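Nrps/pks (Streptomyces albus, PDB 4OPE) probably acts as a ketosynthase domain of an acyltransferase-less type I polyketide synthase, condensing acyl units during oxazolomycin assembly. Local coordinates at residues A[126-131]-A[351-356]; A[172-177]-A[425-430]; A[181-186]-A[198-203]; A[265-270]-A[292-297]; A[282-287]-A[319-324]. All coordinates share one frame; numbering follows the deposited sequence.

Contact 1: A[126-131]-A[351-356]; sequences GLMYGH and HAESAA
Glu353 reaches from one loop to Met128 and Tyr129 of another. Its CB lies 3.8 Å from SE of Met128, a selenomethionine in the crystal. CG turns beside the backbone N (chi1 -70°) and sits over one face of the His351 ring, near the rim. From there the chain runs on extended. CD then meets the edge of the Tyr129 ring, 3.6 Å from CE2 and close to the ring plane. Ring and carboxylate planes are 63° apart, so the two groups do not stack. At the tip, OE2 forms a salt bridge with Lys211 and a hydrogen bond with Asn204.

Ser354 closes the other half of the contact. Its CB packs 3.5 Å from Leu127 CA. Its OG accepts a hydrogen bond from water 1 at 2.9 Å, and the same water accepts from Tyr129 N at 3.0 Å. The hydroxyl is also hydrogen-bonded to Val203 O. Water 1 thus links Ser354 to the backbone of the loop beyond strand 121-126.

The turn that begins at His351 matches the conserved histidine motif of ketosynthases, so it probably lies by the active site. The contact joins the loop after strand 121-126 to this turn, which leads into helix 356-370. Strand 197-204 pairs with Gly126 on one side, strand 169-173 with Leu127 on the other. Helix 210-217 covers the end formed by Tyr129 and Glu353.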
# COMPACT_ATOMS: atom_id res chain seq x y z
N GLY A 126 -2.60 3.25 5.91
CA GLY A 126 -2.69 4.07 4.69
C GLY A 126 -2.04 5.41 4.88
O GLY A 126 -2.22 6.07 5.93
N LEU A 127 -1.28 5.80 3.87
CA LEU A 127 -0.67 7.16 3.80
C LEU A 127 -0.71 7.64 2.36
O LEU A 127 -0.74 6.83 1.43
CB LEU A 127 0.76 7.09 4.23
CG LEU A 127 1.05 6.41 5.57
CD1 LEU A 127 1.69 5.06 5.36
CD2 LEU A 127 2.01 7.26 6.36
N MSE A 128 -0.72 8.96 2.18
CA MSE A 128 -0.72 9.58 0.83
C MSE A 128 0.23 10.74 0.62
O MSE A 128 0.39 11.22 -0.48
CB MSE A 128 -2.14 10.02 0.42
CG MSE A 128 -2.60 11.31 1.09
SE MSE A 128 -4.32 11.94 0.31
CE MSE A 128 -3.74 12.80 -1.36
N TYR A 129 0.86 11.20 1.68
CA TYR A 129 1.88 12.20 1.55
C TYR A 129 3.05 11.79 2.38
O TYR A 129 2.91 11.11 3.39
CB TYR A 129 1.40 13.57 2.03
CG TYR A 129 0.30 14.19 1.22
CD1 TYR A 129 0.51 14.56 -0.08
CD2 TYR A 129 -0.94 14.46 1.77
CE1 TYR A 129 -0.49 15.13 -0.84
CE2 TYR A 129 -1.96 15.02 1.02
CZ TYR A 129 -1.72 15.37 -0.29
OH TYR A 129 -2.69 15.96 -1.05
N GLY A 130 4.21 12.23 1.96
CA GLY A 130 5.40 12.05 2.73
C GLY A 130 6.24 13.28 2.54
O GLY A 130 7.22 13.23 1.85
N HIS A 131 5.83 14.37 3.17
CA HIS A 131 6.46 15.63 3.03
C HIS A 131 7.61 15.91 3.93
O HIS A 131 8.42 16.77 3.59
CB HIS A 131 5.46 16.74 3.24
CG HIS A 131 4.47 16.84 2.13
ND1 HIS A 131 4.78 16.53 0.82
CD2 HIS A 131 3.16 17.17 2.14
CE1 HIS A 131 3.72 16.70 0.07
NE2 HIS A 131 2.72 17.08 0.84
N HIS A 351 -10.70 17.68 6.00
CA HIS A 351 -10.43 16.52 5.23
C HIS A 351 -9.08 15.97 5.65
O HIS A 351 -8.05 16.49 5.21
CB HIS A 351 -10.36 16.95 3.78
CG HIS A 351 -10.21 15.84 2.80
ND1 HIS A 351 -9.87 14.57 3.17
CD2 HIS A 351 -10.37 15.80 1.46
CE1 HIS A 351 -9.79 13.79 2.10
NE2 HIS A 351 -10.09 14.52 1.05
N ALA A 352 -9.06 14.90 6.46
CA ALA A 352 -7.83 14.34 6.98
C ALA A 352 -7.08 13.44 6.00
O ALA A 352 -6.20 12.68 6.42
CB ALA A 352 -8.10 13.58 8.25
N GLU A 353 -7.42 13.50 4.74
CA GLU A 353 -6.60 12.93 3.69
C GLU A 353 -6.42 11.47 3.92
O GLU A 353 -7.40 10.78 3.97
CB GLU A 353 -5.33 13.76 3.52
CG GLU A 353 -5.76 15.08 2.92
CD GLU A 353 -4.76 16.22 2.98
OE1 GLU A 353 -4.89 17.09 2.10
OE2 GLU A 353 -3.88 16.27 3.85
N SER A 354 -5.22 10.96 4.13
CA SER A 354 -5.10 9.51 4.31
C SER A 354 -5.76 8.95 5.58
O SER A 354 -6.01 7.76 5.70
CB SER A 354 -3.63 9.05 4.22
OG SER A 354 -2.73 9.93 4.88
N ALA A 355 -6.03 9.82 6.54
CA ALA A 355 -6.67 9.45 7.79
C ALA A 355 -8.16 9.74 7.80
O ALA A 355 -8.81 9.48 8.79
CB ALA A 355 -5.99 10.20 8.93
N ALA A 356 -8.69 10.28 6.72
CA ALA A 356 -10.12 10.60 6.58
C ALA A 356 -11.05 9.45 6.93
O ALA A 356 -12.01 9.62 7.68
CB ALA A 356 -10.40 11.04 5.16
O HOH W 1 -0.04 11.08 4.59

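Contact 2: A[172-177]-A[425-430]; sequences LDTMCS and GGSNAH
Ser177 meets Ser427 where the chain leaves strand 169-173 and enters helix 178-192. Its OG stands 2.8 Å from Ser427 O. This is a likely hydrogen bond, although the single proton has another acceptor within reach. Beside it, Thr174 CB packs 3.6 Å from Ser427 CB, and Ser177 CB lies 4.2 Å from Ala429 CB. At the other end the selenium of Met175, present as selenomethionine, approaches Gly425 N at 3.5 Å.

Water 2 adds a bridge. It donates to Thr174 O at 2.9 Å and accepts from Ser427 N at 3.1 Å. Ser427 N is thus linked through water, and its O probably by Ser177.

The second shell sets these groups. Ser177 OG lies between its own backbone N and carbonyl carbon (chi1 58°), which places it 2.7 Å from Thr174 OG1. The two hydroxyls are probably hydrogen-bonded, though the proton is not settled. Thr174 OG1 is also hydrogen-bonded to Thr181 OG1. Asp173 OD1 accepts from Met175 N at 2.8 Å, an Asx turn that fixes the bend before Cys176. The sequence here matches the segment that carries the nucleophilic cysteine in ketosynthases, so the contact probably frames the active site. Ser427 OG turns outward to Ser169 and Asn157 of the second subunit.

Leu172 and Asp173 pair with an antiparallel strand of that subunit. Strand 427-434 lies between strands 416-422 and 263-272, and helix 178-192 packs Leu180 on Ala429.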
# COMPACT_ATOMS: atom_id res chain seq x y z
N LEU A 172 0.15 1.52 2.39
CA LEU A 172 -0.52 1.65 1.09
C LEU A 172 -1.08 3.05 0.86
O LEU A 172 -1.44 3.73 1.80
CB LEU A 172 -1.56 0.55 0.91
CG LEU A 172 -2.61 0.56 2.01
CD1 LEU A 172 -3.90 1.15 1.49
CD2 LEU A 172 -2.85 -0.84 2.53
N ASP A 173 -1.04 3.49 -0.39
CA ASP A 173 -1.58 4.77 -0.80
C ASP A 173 -2.70 4.52 -1.82
O ASP A 173 -2.46 3.97 -2.87
CB ASP A 173 -0.46 5.61 -1.41
CG ASP A 173 -0.88 7.03 -1.77
OD1 ASP A 173 -2.02 7.42 -1.43
OD2 ASP A 173 -0.04 7.74 -2.42
N THR A 174 -3.93 4.89 -1.45
CA THR A 174 -5.00 5.16 -2.43
C THR A 174 -5.59 6.61 -2.20
O THR A 174 -6.74 6.89 -2.54
CB THR A 174 -6.11 4.06 -2.39
OG1 THR A 174 -6.85 4.08 -1.15
CG2 THR A 174 -5.51 2.66 -2.58
N MSE A 175 -4.81 7.50 -1.59
CA MSE A 175 -5.22 8.87 -1.29
C MSE A 175 -6.28 8.90 -0.20
O MSE A 175 -6.14 8.26 0.84
CB MSE A 175 -5.63 9.62 -2.56
CG MSE A 175 -4.74 9.42 -3.77
SE MSE A 175 -4.86 10.90 -5.09
CE MSE A 175 -3.68 10.17 -6.52
N CYS A 176 -7.34 9.66 -0.42
CA CYS A 176 -8.38 9.87 0.58
C CYS A 176 -9.01 8.62 1.11
O CYS A 176 -9.51 8.62 2.21
CB CYS A 176 -9.47 10.76 -0.03
SG CYS A 176 -8.71 12.02 -1.11
N SER A 177 -8.99 7.53 0.34
CA SER A 177 -9.60 6.29 0.76
C SER A 177 -8.61 5.30 1.42
O SER A 177 -8.96 4.16 1.74
CB SER A 177 -10.20 5.64 -0.47
OG SER A 177 -9.20 5.43 -1.45
N GLY A 425 -7.86 10.53 -6.80
CA GLY A 425 -7.44 9.85 -8.04
C GLY A 425 -8.35 8.75 -8.53
O GLY A 425 -8.02 8.11 -9.51
N GLY A 426 -9.46 8.48 -7.86
CA GLY A 426 -10.38 7.42 -8.33
C GLY A 426 -10.54 6.16 -7.47
O GLY A 426 -11.44 5.36 -7.71
N SER A 427 -9.71 5.97 -6.44
CA SER A 427 -9.81 4.74 -5.65
C SER A 427 -10.85 4.92 -4.58
O SER A 427 -10.74 5.82 -3.75
CB SER A 427 -8.47 4.35 -5.05
OG SER A 427 -7.53 3.96 -6.07
N ASN A 428 -11.87 4.08 -4.61
CA ASN A 428 -12.98 4.24 -3.68
C ASN A 428 -13.05 3.11 -2.71
O ASN A 428 -12.68 2.02 -3.06
CB ASN A 428 -14.31 4.22 -4.43
CG ASN A 428 -14.36 5.20 -5.56
OD1 ASN A 428 -14.24 6.40 -5.36
ND2 ASN A 428 -14.63 4.71 -6.75
N ALA A 429 -13.60 3.37 -1.54
CA ALA A 429 -13.79 2.34 -0.56
C ALA A 429 -15.07 2.60 0.17
O ALA A 429 -15.41 3.76 0.43
CB ALA A 429 -12.64 2.33 0.42
N HIS A 430 -15.80 1.52 0.49
CA HIS A 430 -17.03 1.59 1.29
C HIS A 430 -17.02 0.50 2.35
O HIS A 430 -16.59 -0.63 2.05
CB HIS A 430 -18.24 1.39 0.40
CG HIS A 430 -19.53 1.80 1.02
ND1 HIS A 430 -19.91 3.13 1.10
CD2 HIS A 430 -20.54 1.07 1.55
CE1 HIS A 430 -21.10 3.20 1.69
NE2 HIS A 430 -21.51 1.97 1.97
O HOH W 2 -7.26 7.56 -5.30

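Contact 3: A[181-186]-A[198-203]; sequences TALHLA and AVAGGV
Leu183 carries CG opposite its backbone N (chi1 -179°), and the next torsion (chi2 59°) turns CD1 to 4.4 Å from Ala200 CB. The bulk of this leucine thus skirts Ala200 and continues to Leu248 of strand 242-250. The closer approach is made by its backbone, with Leu183 CA 3.9 Å from Ala200 CB.

The rest of the contact is made by alanines and a glycine. Ala186 CB points to the strand and touches two methyls, Ala198 CB at 3.8 Å and Ala200 CB at 4.0 Å. One turn earlier, Ala182 CB faces the backbone of the strand and comes to 4.0 Å from Gly201 O. Ala200 CB therefore sits against the helix surface between Leu183 and Ala186.

Helix and strand run nearly antiparallel, at 169°, and their axes approach to 7.1 Å. This is the return half of a beta-alpha-beta crossover. Strand 169-173 leads into helix 178-192, and strand 197-204 follows. The two strands are parallel, with strand 121-126 between them. Phe124 of that middle strand lies against Ala182 and Ala186. The helix also has partners elsewhere: His184 ND1 is hydrogen-bonded to Thr268 OG1, and Leu185 packs on Leu185 of the second subunit. This suits the buried central helices of the thiolase fold.

The chemistry across the contact is apolar. Methyl groups and backbone atoms meet without a directional bond, so shape sets the fit. Small residues on both surfaces let the helix lie close to the sheet.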
# COMPACT_ATOMS: atom_id res chain seq x y z
N THR A 181 -9.18 1.48 2.56
CA THR A 181 -8.57 0.46 1.74
C THR A 181 -7.80 -0.51 2.66
O THR A 181 -7.84 -1.73 2.47
CB THR A 181 -7.62 1.07 0.71
OG1 THR A 181 -8.36 1.78 -0.26
CG2 THR A 181 -6.94 0.01 -0.00
N ALA A 182 -7.12 0.06 3.66
CA ALA A 182 -6.40 -0.75 4.59
C ALA A 182 -7.35 -1.64 5.42
O ALA A 182 -7.11 -2.86 5.62
CB ALA A 182 -5.54 0.13 5.47
N LEU A 183 -8.44 -1.06 5.91
CA LEU A 183 -9.41 -1.85 6.60
C LEU A 183 -9.79 -3.03 5.76
O LEU A 183 -9.98 -4.12 6.29
CB LEU A 183 -10.68 -1.07 6.92
CG LEU A 183 -11.76 -1.83 7.68
CD1 LEU A 183 -11.30 -2.35 9.00
CD2 LEU A 183 -12.88 -0.87 7.94
N HIS A 184 -9.97 -2.80 4.46
CA HIS A 184 -10.40 -3.83 3.56
C HIS A 184 -9.37 -4.92 3.40
O HIS A 184 -9.71 -6.08 3.45
CB HIS A 184 -10.76 -3.23 2.23
CG HIS A 184 -10.96 -4.21 1.14
ND1 HIS A 184 -12.16 -4.83 0.91
CD2 HIS A 184 -10.12 -4.64 0.17
CE1 HIS A 184 -12.06 -5.60 -0.16
NE2 HIS A 184 -10.82 -5.51 -0.63
N LEU A 185 -8.12 -4.56 3.29
CA LEU A 185 -7.08 -5.53 3.13
C LEU A 185 -6.85 -6.30 4.40
O LEU A 185 -6.53 -7.50 4.36
CB LEU A 185 -5.78 -4.85 2.69
CG LEU A 185 -5.72 -4.34 1.23
CD1 LEU A 185 -4.38 -3.69 0.92
CD2 LEU A 185 -6.01 -5.48 0.27
N ALA A 186 -6.99 -5.63 5.54
CA ALA A 186 -6.87 -6.29 6.82
C ALA A 186 -7.95 -7.36 7.03
O ALA A 186 -7.68 -8.44 7.59
CB ALA A 186 -6.92 -5.29 7.95
N ALA A 198 -5.56 -8.14 13.19
CA ALA A 198 -4.94 -7.11 12.33
C ALA A 198 -5.04 -5.69 12.85
O ALA A 198 -6.04 -5.32 13.44
CB ALA A 198 -5.54 -7.17 10.94
N VAL A 199 -4.02 -4.90 12.64
CA VAL A 199 -4.12 -3.46 12.92
C VAL A 199 -4.37 -2.80 11.61
O VAL A 199 -3.60 -2.99 10.70
CB VAL A 199 -2.80 -2.92 13.44
CG1 VAL A 199 -2.79 -1.41 13.52
CG2 VAL A 199 -2.51 -3.54 14.78
N ALA A 200 -5.45 -2.03 11.48
CA ALA A 200 -5.67 -1.22 10.24
C ALA A 200 -5.77 0.21 10.64
O ALA A 200 -6.52 0.54 11.55
CB ALA A 200 -6.98 -1.61 9.58
N GLY A 201 -5.05 1.06 9.96
CA GLY A 201 -5.10 2.48 10.31
C GLY A 201 -4.67 3.38 9.18
O GLY A 201 -4.45 2.94 8.03
N GLY A 202 -4.55 4.66 9.51
CA GLY A 202 -3.98 5.60 8.58
C GLY A 202 -3.51 6.80 9.33
O GLY A 202 -3.98 7.08 10.43
N VAL A 203 -2.61 7.56 8.71
CA VAL A 203 -2.01 8.67 9.37
C VAL A 203 -1.72 9.72 8.36
O VAL A 203 -1.38 9.38 7.23
CB VAL A 203 -0.74 8.27 10.13
CG1 VAL A 203 0.22 7.53 9.26
CG2 VAL A 203 -0.03 9.49 10.70

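Contact 4: A[265-270]-A[292-297]; sequences VRSTAV and GEALER
Strand 265-270 and helix 292-297 run roughly antiparallel at 150°, their axes 7.0 Å apart, with Ser267 and Ala269 pointing to the helix. They belong to a beta-alpha-beta crossover in the C-terminal half of the thiolase fold. The chain goes from strand 263-272 through helix 284-298 to the parallel strand 308-309.

Ser267 makes the firm polar link. Its OG lies between the backbone N and the carbonyl carbon (chi1 78°) and donates to Ala294 O at 2.6 Å. The hydroxyl comes from above the carbonyl plane, 37° out of it. Its CB also packs 3.7 Å from Arg297 CB. A classic beta bulge places Arg266 and Ser267 together opposite Ile432. Further along, the methyls Ala269 CB and Ala294 CB meet at 4.3 Å.

Arg297 lies along the strand with its chain extended from CG to NE. NH1 gives a weak, bent hydrogen bond to Thr268 O at 2.8 Å, which sits at the edge of the guanidinium. Glu293 is one turn back on the helix. Its OE2 is 3.1 Å from Arg297 NH2 but well out of the guanidinium plane, so charge attraction holds the pair without an N-H aimed at the oxygen. Glu293 OE1 forms a salt bridge with Arg120 of the second subunit, which brings this edge of the helix to the dimer interface.

Water 3 completes the link: it accepts from Val270 N at 3.0 Å and from Arg297 NH1 at 3.1 Å.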
# COMPACT_ATOMS: atom_id res chain seq x y z
N VAL A 265 -17.98 -5.84 11.39
CA VAL A 265 -17.73 -5.42 10.04
C VAL A 265 -18.52 -6.28 9.07
O VAL A 265 -18.06 -7.34 8.66
CB VAL A 265 -16.26 -5.52 9.74
CG1 VAL A 265 -15.96 -5.12 8.28
CG2 VAL A 265 -15.52 -4.60 10.72
N ARG A 266 -19.71 -5.83 8.70
CA ARG A 266 -20.59 -6.62 7.85
C ARG A 266 -20.02 -6.82 6.44
O ARG A 266 -20.09 -7.91 5.91
CB ARG A 266 -21.99 -6.00 7.80
CG ARG A 266 -22.80 -6.18 9.12
CD ARG A 266 -23.63 -7.47 9.17
NE ARG A 266 -24.72 -7.48 8.17
CZ ARG A 266 -25.91 -6.88 8.32
NH1 ARG A 266 -26.21 -6.22 9.44
NH2 ARG A 266 -26.83 -6.93 7.34
N SER A 267 -19.46 -5.78 5.85
CA SER A 267 -18.81 -5.86 4.56
C SER A 267 -17.82 -4.69 4.29
O SER A 267 -17.89 -3.61 4.92
CB SER A 267 -19.85 -5.90 3.43
OG SER A 267 -20.40 -4.61 3.15
N THR A 268 -16.90 -4.95 3.37
CA THR A 268 -16.05 -3.91 2.81
C THR A 268 -15.93 -4.07 1.30
O THR A 268 -15.99 -5.18 0.79
CB THR A 268 -14.62 -3.87 3.41
OG1 THR A 268 -13.93 -5.08 3.11
CG2 THR A 268 -14.69 -3.69 4.89
N ALA A 269 -15.73 -2.96 0.62
CA ALA A 269 -15.47 -3.00 -0.78
C ALA A 269 -14.61 -1.84 -1.27
O ALA A 269 -14.63 -0.71 -0.70
CB ALA A 269 -16.79 -3.04 -1.52
N VAL A 270 -13.83 -2.15 -2.31
CA VAL A 270 -13.00 -1.16 -3.01
C VAL A 270 -13.13 -1.32 -4.51
O VAL A 270 -13.44 -2.39 -5.04
CB VAL A 270 -11.52 -1.18 -2.58
CG1 VAL A 270 -11.41 -1.02 -1.07
CG2 VAL A 270 -10.82 -2.47 -3.00
N GLY A 292 -23.43 -0.63 -3.90
CA GLY A 292 -24.38 -1.68 -4.17
C GLY A 292 -23.83 -3.02 -3.78
O GLY A 292 -24.50 -3.82 -3.13
N GLU A 293 -22.59 -3.23 -4.16
CA GLU A 293 -21.88 -4.45 -3.85
C GLU A 293 -21.69 -4.59 -2.34
O GLU A 293 -22.01 -5.62 -1.76
CB GLU A 293 -20.53 -4.39 -4.51
CG GLU A 293 -19.95 -5.71 -4.97
CD GLU A 293 -18.75 -5.46 -5.88
OE1 GLU A 293 -18.95 -4.70 -6.86
OE2 GLU A 293 -17.63 -5.96 -5.58
N ALA A 294 -21.18 -3.56 -1.70
CA ALA A 294 -21.05 -3.59 -0.24
C ALA A 294 -22.36 -3.99 0.47
O ALA A 294 -22.32 -4.81 1.38
CB ALA A 294 -20.60 -2.23 0.26
N LEU A 295 -23.49 -3.42 0.03
CA LEU A 295 -24.79 -3.75 0.59
C LEU A 295 -25.13 -5.23 0.39
O LEU A 295 -25.66 -5.88 1.27
CB LEU A 295 -25.87 -2.90 -0.02
CG LEU A 295 -25.88 -1.43 0.37
CD1 LEU A 295 -26.73 -0.64 -0.61
CD2 LEU A 295 -26.46 -1.26 1.76
N GLU A 296 -24.82 -5.74 -0.78
CA GLU A 296 -25.02 -7.12 -1.09
C GLU A 296 -24.17 -8.03 -0.22
O GLU A 296 -24.70 -8.93 0.40
CB GLU A 296 -24.66 -7.37 -2.53
CG GLU A 296 -25.84 -7.79 -3.36
CD GLU A 296 -25.57 -9.11 -4.02
OE1 GLU A 296 -25.76 -9.22 -5.27
OE2 GLU A 296 -25.13 -10.02 -3.28
N ARG A 297 -22.86 -7.79 -0.14
CA ARG A 297 -22.00 -8.62 0.70
C ARG A 297 -22.43 -8.59 2.17
O ARG A 297 -22.27 -9.56 2.86
CB ARG A 297 -20.58 -8.17 0.59
CG ARG A 297 -19.92 -8.56 -0.72
CD ARG A 297 -18.70 -7.69 -0.89
NE ARG A 297 -17.94 -8.01 -2.08
CZ ARG A 297 -16.84 -7.36 -2.44
NH1 ARG A 297 -16.38 -6.34 -1.70
NH2 ARG A 297 -16.18 -7.73 -3.55
O HOH W 3 -14.26 -4.94 -3.39

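Contact 5: A[282-287]-A[319-324]; sequences PNPRAQ and DPVEIT
The apolar part of this contact gathers round Val321. Its CG1 lies anti to the backbone N (chi1 164°) and projects between two prolines. Pro282 CB is 3.7 Å from it and Pro284 CB 3.9 Å. The Pro284 ring crosses the valine at about a right angle. Pro284 CB also touches Thr324 CG2, one turn further along the helix.

The polar part depends on Gln287. Its extended chain crosses Val321, with NE2 3.8 Å from Val321 CG1. Gln287 OE1 packs 3.4 Å from Glu322 CA, and its hydrogen-bonded link to the backbone runs through water 4. The water donates to Gln287 OE1 at 2.8 Å and to Glu322 O at 2.7 Å.

Bonds within each segment hold the partners in shape. Asn283 is the N-cap of its helix, and its OD1 accepts from Arg285 N at 2.8 Å. On the other helix, Thr324 OG1 donates to Pro320 O at 2.7 Å. Thr324 N bonds the same oxygen from the opposite face of the carbonyl plane.

The contact joins two helices of the C-terminal half of the thiolase fold, setting the first turn of helix 284-298 beside helix 318-329. Gln287 and Glu322 touch strand 416-422. The Glu322 carboxylate accepts hydrogen bonds from the backbone N of His311 and of Gly312, while Arg285 makes a salt bridge with Asp166 of the second subunit.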
# COMPACT_ATOMS: atom_id res chain seq x y z
N PRO A 282 -14.67 12.54 -9.88
CA PRO A 282 -15.47 11.51 -9.27
C PRO A 282 -16.49 10.96 -10.22
O PRO A 282 -17.13 11.70 -10.97
CB PRO A 282 -16.13 12.19 -8.10
CG PRO A 282 -15.47 13.52 -7.94
CD PRO A 282 -14.81 13.85 -9.23
N ASN A 283 -16.65 9.65 -10.15
CA ASN A 283 -17.51 8.91 -11.03
C ASN A 283 -18.66 8.27 -10.26
O ASN A 283 -18.48 7.34 -9.51
CB ASN A 283 -16.70 7.84 -11.74
CG ASN A 283 -17.54 7.00 -12.65
OD1 ASN A 283 -18.77 7.14 -12.70
ND2 ASN A 283 -16.89 6.10 -13.37
N PRO A 284 -19.88 8.74 -10.49
CA PRO A 284 -20.98 8.26 -9.67
C PRO A 284 -21.46 6.90 -10.12
O PRO A 284 -22.15 6.22 -9.39
CB PRO A 284 -22.05 9.34 -9.86
CG PRO A 284 -21.81 9.83 -11.23
CD PRO A 284 -20.32 9.77 -11.45
N ARG A 285 -21.11 6.49 -11.31
CA ARG A 285 -21.44 5.14 -11.71
C ARG A 285 -20.68 4.16 -10.82
O ARG A 285 -21.25 3.20 -10.30
CB ARG A 285 -21.07 4.92 -13.19
CG ARG A 285 -21.69 3.67 -13.82
CD ARG A 285 -20.79 3.02 -14.88
NE ARG A 285 -20.07 1.85 -14.33
CZ ARG A 285 -18.75 1.78 -14.07
NH1 ARG A 285 -18.26 0.65 -13.55
NH2 ARG A 285 -17.93 2.80 -14.31
N ALA A 286 -19.40 4.41 -10.62
CA ALA A 286 -18.54 3.50 -9.90
C ALA A 286 -18.84 3.55 -8.41
O ALA A 286 -18.82 2.52 -7.74
CB ALA A 286 -17.09 3.86 -10.17
N GLN A 287 -19.14 4.74 -7.89
CA GLN A 287 -19.59 4.85 -6.54
C GLN A 287 -20.84 4.02 -6.33
O GLN A 287 -20.97 3.29 -5.33
CB GLN A 287 -19.89 6.30 -6.20
CG GLN A 287 -18.65 7.21 -6.23
CD GLN A 287 -18.93 8.68 -5.86
OE1 GLN A 287 -19.99 9.01 -5.36
NE2 GLN A 287 -17.95 9.53 -6.07
N ASP A 319 -20.03 16.86 -4.13
CA ASP A 319 -21.12 16.58 -3.23
C ASP A 319 -22.35 16.08 -3.97
O ASP A 319 -22.91 15.08 -3.60
CB ASP A 319 -21.41 17.79 -2.34
CG ASP A 319 -20.45 17.91 -1.12
OD1 ASP A 319 -19.49 17.07 -0.95
OD2 ASP A 319 -20.65 18.85 -0.32
N PRO A 320 -22.77 16.75 -5.05
CA PRO A 320 -23.87 16.21 -5.87
C PRO A 320 -23.56 14.87 -6.49
O PRO A 320 -24.47 14.07 -6.73
CB PRO A 320 -24.01 17.23 -7.01
CG PRO A 320 -23.43 18.48 -6.47
CD PRO A 320 -22.32 18.06 -5.54
N VAL A 321 -22.29 14.65 -6.82
CA VAL A 321 -21.90 13.36 -7.37
C VAL A 321 -22.07 12.26 -6.33
O VAL A 321 -22.51 11.17 -6.67
CB VAL A 321 -20.46 13.41 -7.90
CG1 VAL A 321 -19.87 12.02 -8.14
CG2 VAL A 321 -20.45 14.22 -9.19
N GLU A 322 -21.74 12.54 -5.08
CA GLU A 322 -21.89 11.54 -4.03
C GLU A 322 -23.36 11.15 -3.87
O GLU A 322 -23.71 9.98 -3.74
CB GLU A 322 -21.32 12.03 -2.72
CG GLU A 322 -21.38 11.00 -1.61
CD GLU A 322 -20.44 11.27 -0.41
OE1 GLU A 322 -19.90 12.40 -0.27
OE2 GLU A 322 -20.25 10.31 0.41
N ILE A 323 -24.23 12.14 -3.92
CA ILE A 323 -25.63 11.83 -3.80
C ILE A 323 -26.14 11.01 -4.99
O ILE A 323 -26.93 10.07 -4.84
CB ILE A 323 -26.47 13.09 -3.59
CG1 ILE A 323 -25.99 13.86 -2.36
CG2 ILE A 323 -27.90 12.71 -3.37
CD1 ILE A 323 -26.01 13.05 -1.07
N THR A 324 -25.70 11.35 -6.18
CA THR A 324 -26.11 10.60 -7.33
C THR A 324 -25.63 9.17 -7.25
O THR A 324 -26.34 8.28 -7.64
CB THR A 324 -25.49 11.22 -8.56
OG1 THR A 324 -25.85 12.60 -8.58
CG2 THR A 324 -25.96 10.51 -9.82
O HOH W 4 -21.78 8.11 -3.35

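All five contacts lie within the ketosynthase domain. Contacts 1 and 2 are neighbours, with centres about 10 Å apart, and their segments alternate along the chain. Contact 3 is nested inside both, its centre about 12 Å from that of contact 2, since strand 169-173 leads straight into helix 178-192. Contact 4 joins contact 2 through the paired strands 427-434 and 263-272, and touches contact 3 where His184 meets Thr268. Contacts 4 and 5 share helix 284-298, near its two ends, with centres about 17 Å apart. Their segments also alternate, and both follow contact 3 in series. The set thus runs from the probable active-site loops, across the sheet, to the outer helices of the thiolase fold.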